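Local coordinates for uncharacterized protein AF_1382 (Archaeoglobus fulgidus DSM 4304, PDB 2QVO), which is of unknown function but has a winged-helix-like fold, consistent with a role in binding DNA, at residues L18-Y23 and Q34-K39. Residues are numbered along the deposited sequence; the frame is centred on the assembly and turned at random.
Sequences LMTIYY and QYIASK
Thr-20 sets its methyl against Tyr-35, Ile-36 and Lys-39 of helix 33-39. The methyl lies anti to the backbone N, while OG1 lies beside that N (chi1 -62°). Thr-20 CG2 comes 3.7 Å from Tyr-35 CE2, meeting the ring at a slant. Thr-20 CG2 is also 4.0 Å from Lys-39 CB. Thr-20 OG1 hydrogen-bonds the carbonyl O of Glu-16, one turn back in its own helix.

On the more buried side, Ile-36 extends CD1 to Ile-21. The closest pair is Ile-21 CG1 with Ile-36 CD1, at 3.6 Å. No direct hydrogen bond joins the two segments. One water bridges them instead, donating to Thr-20 O at 3.2 Å and lying 2.9 Å from Tyr-35 OH, in the plane of the ring. Lys-39 CG packs over one face of that ring, toward the rim.

Segments 18-23 and 34-39 run at 120° between their N-to-C directions. They belong to the first two helices of what looks like a winged helix, with helix 44-56 probably in the recognition-helix position. Ile-21 also rests on Ile-51 and Ile-36 on Val-47, both from helix 44-56. Both isoleucines touch Ile-71 of strand 68-73, which ties the helix pair to the antiparallel sheet.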
loop_
_atom_site.group_PDB
_atom_site.type_symbol
_atom_site.label_atom_id
_atom_site.label_comp_id
_atom_site.label_asym_id
_atom_site.label_seq_id
_atom_site.Cartn_x
_atom_site.Cartn_y
_atom_site.Cartn_z
ATOM N N LEU A 18 -1.648 1.110 -1.651
ATOM C CA LEU A 18 -2.010 1.367 -0.271
ATOM C C LEU A 18 -3.061 0.402 0.265
ATOM O O LEU A 18 -2.917 -0.096 1.388
ATOM C CB LEU A 18 -2.534 2.807 -0.130
ATOM C CG LEU A 18 -2.858 3.205 1.310
ATOM C CD1 LEU A 18 -1.610 3.178 2.191
ATOM C CD2 LEU A 18 -3.546 4.603 1.333
ATOM N N MET A 19 -4.113 0.162 -0.517
ATOM C CA MET A 19 -5.238 -0.647 -0.059
ATOM C C MET A 19 -4.817 -2.111 -0.048
ATOM O O MET A 19 -5.263 -2.859 0.804
ATOM C CB MET A 19 -6.499 -0.425 -0.902
ATOM C CG MET A 19 -7.085 1.034 -0.761
ATOM S SD MET A 19 -7.116 1.672 0.916
ATOM C CE MET A 19 -8.552 0.799 1.518
ATOM N N THR A 20 -3.926 -2.490 -0.967
ATOM C CA THR A 20 -3.350 -3.856 -0.941
ATOM C C THR A 20 -2.597 -4.149 0.351
ATOM O O THR A 20 -2.770 -5.218 0.952
ATOM C CB THR A 20 -2.423 -4.129 -2.164
ATOM O OG1 THR A 20 -3.191 -4.038 -3.372
ATOM C CG2 THR A 20 -1.810 -5.529 -2.075
ATOM N N ILE A 21 -1.753 -3.214 0.783
ATOM C CA ILE A 21 -1.035 -3.349 2.051
ATOM C C ILE A 21 -2.035 -3.444 3.201
ATOM O O ILE A 21 -1.896 -4.282 4.086
ATOM C CB ILE A 21 -0.070 -2.152 2.285
ATOM C CG1 ILE A 21 0.935 -2.043 1.131
ATOM C CG2 ILE A 21 0.667 -2.259 3.646
ATOM C CD1 ILE A 21 1.708 -0.711 1.111
ATOM N N TYR A 22 -3.032 -2.565 3.179
ATOM C CA TYR A 22 -4.065 -2.523 4.206
ATOM C C TYR A 22 -4.773 -3.882 4.365
ATOM O O TYR A 22 -4.778 -4.463 5.467
ATOM C CB TYR A 22 -5.058 -1.398 3.873
ATOM C CG TYR A 22 -6.250 -1.320 4.802
ATOM C CD1 TYR A 22 -6.125 -0.786 6.090
ATOM C CD2 TYR A 22 -7.493 -1.789 4.394
ATOM C CE1 TYR A 22 -7.229 -0.726 6.949
ATOM C CE2 TYR A 22 -8.603 -1.726 5.240
ATOM C CZ TYR A 22 -8.463 -1.198 6.504
ATOM O OH TYR A 22 -9.569 -1.159 7.327
ATOM N N TYR A 23 -5.341 -4.391 3.275
ATOM C CA TYR A 23 -6.103 -5.640 3.325
ATOM C C TYR A 23 -5.226 -6.849 3.620
ATOM O O TYR A 23 -5.624 -7.734 4.365
ATOM C CB TYR A 23 -6.918 -5.856 2.058
ATOM C CG TYR A 23 -8.124 -4.947 2.013
ATOM C CD1 TYR A 23 -9.165 -5.097 2.940
ATOM C CD2 TYR A 23 -8.213 -3.932 1.075
ATOM C CE1 TYR A 23 -10.269 -4.268 2.917
ATOM C CE2 TYR A 23 -9.316 -3.080 1.046
ATOM C CZ TYR A 23 -10.337 -3.261 1.969
ATOM O OH TYR A 23 -11.436 -2.434 1.944
ATOM N N GLN A 34 6.869 -8.137 -3.257
ATOM C CA GLN A 34 6.594 -9.069 -4.356
ATOM C C GLN A 34 5.097 -9.386 -4.466
ATOM O O GLN A 34 4.549 -9.438 -5.563
ATOM C CB GLN A 34 7.384 -10.381 -4.154
ATOM C CG GLN A 34 8.908 -10.233 -4.030
ATOM C CD GLN A 34 9.403 -9.736 -2.673
ATOM O OE1 GLN A 34 8.703 -9.821 -1.675
ATOM N NE2 GLN A 34 10.637 -9.218 -2.640
ATOM N N TYR A 35 4.451 -9.586 -3.322
ATOM C CA TYR A 35 3.014 -9.826 -3.278
ATOM C C TYR A 35 2.198 -8.616 -3.760
ATOM O O TYR A 35 1.249 -8.773 -4.542
ATOM C CB TYR A 35 2.569 -10.241 -1.873
ATOM C CG TYR A 35 1.071 -10.176 -1.690
ATOM C CD1 TYR A 35 0.255 -11.226 -2.094
ATOM C CD2 TYR A 35 0.467 -9.040 -1.142
ATOM C CE1 TYR A 35 -1.126 -11.161 -1.933
ATOM C CE2 TYR A 35 -0.907 -8.961 -0.988
ATOM C CZ TYR A 35 -1.696 -10.017 -1.391
ATOM O OH TYR A 35 -3.056 -9.925 -1.224
ATOM N N ILE A 36 2.548 -7.420 -3.286
ATOM C CA ILE A 36 1.866 -6.200 -3.739
ATOM C C ILE A 36 1.912 -6.122 -5.254
ATOM O O ILE A 36 0.896 -5.880 -5.906
ATOM C CB ILE A 36 2.465 -4.922 -3.119
ATOM C CG1 ILE A 36 2.353 -4.951 -1.590
ATOM C CG2 ILE A 36 1.741 -3.671 -3.653
ATOM C CD1 ILE A 36 3.244 -3.900 -0.911
ATOM N N ALA A 37 3.107 -6.356 -5.801
ATOM C CA ALA A 37 3.320 -6.407 -7.245
ATOM C C ALA A 37 2.417 -7.427 -7.939
ATOM O O ALA A 37 1.894 -7.129 -8.999
ATOM C CB ALA A 37 4.783 -6.697 -7.563
ATOM N N SER A 38 2.227 -8.611 -7.346
ATOM C CA SER A 38 1.352 -9.652 -7.949
ATOM C C SER A 38 -0.113 -9.207 -8.027
ATOM O O SER A 38 -0.853 -9.637 -8.924
ATOM C CB SER A 38 1.455 -10.997 -7.214
ATOM O OG SER A 38 0.636 -11.051 -6.044
ATOM N N LYS A 39 -0.507 -8.336 -7.098
ATOM C CA LYS A 39 -1.897 -7.893 -6.941
ATOM C C LYS A 39 -2.276 -6.638 -7.723
ATOM O O LYS A 39 -3.436 -6.455 -8.090
ATOM C CB LYS A 39 -2.182 -7.637 -5.458
ATOM C CG LYS A 39 -2.284 -8.881 -4.617
ATOM C CD LYS A 39 -3.591 -9.623 -4.892
ATOM C CE LYS A 39 -3.428 -11.082 -4.553
ATOM N NZ LYS A 39 -4.396 -11.948 -5.280
HETATM O O HOH W 1 -4.523 -7.477 -0.481
#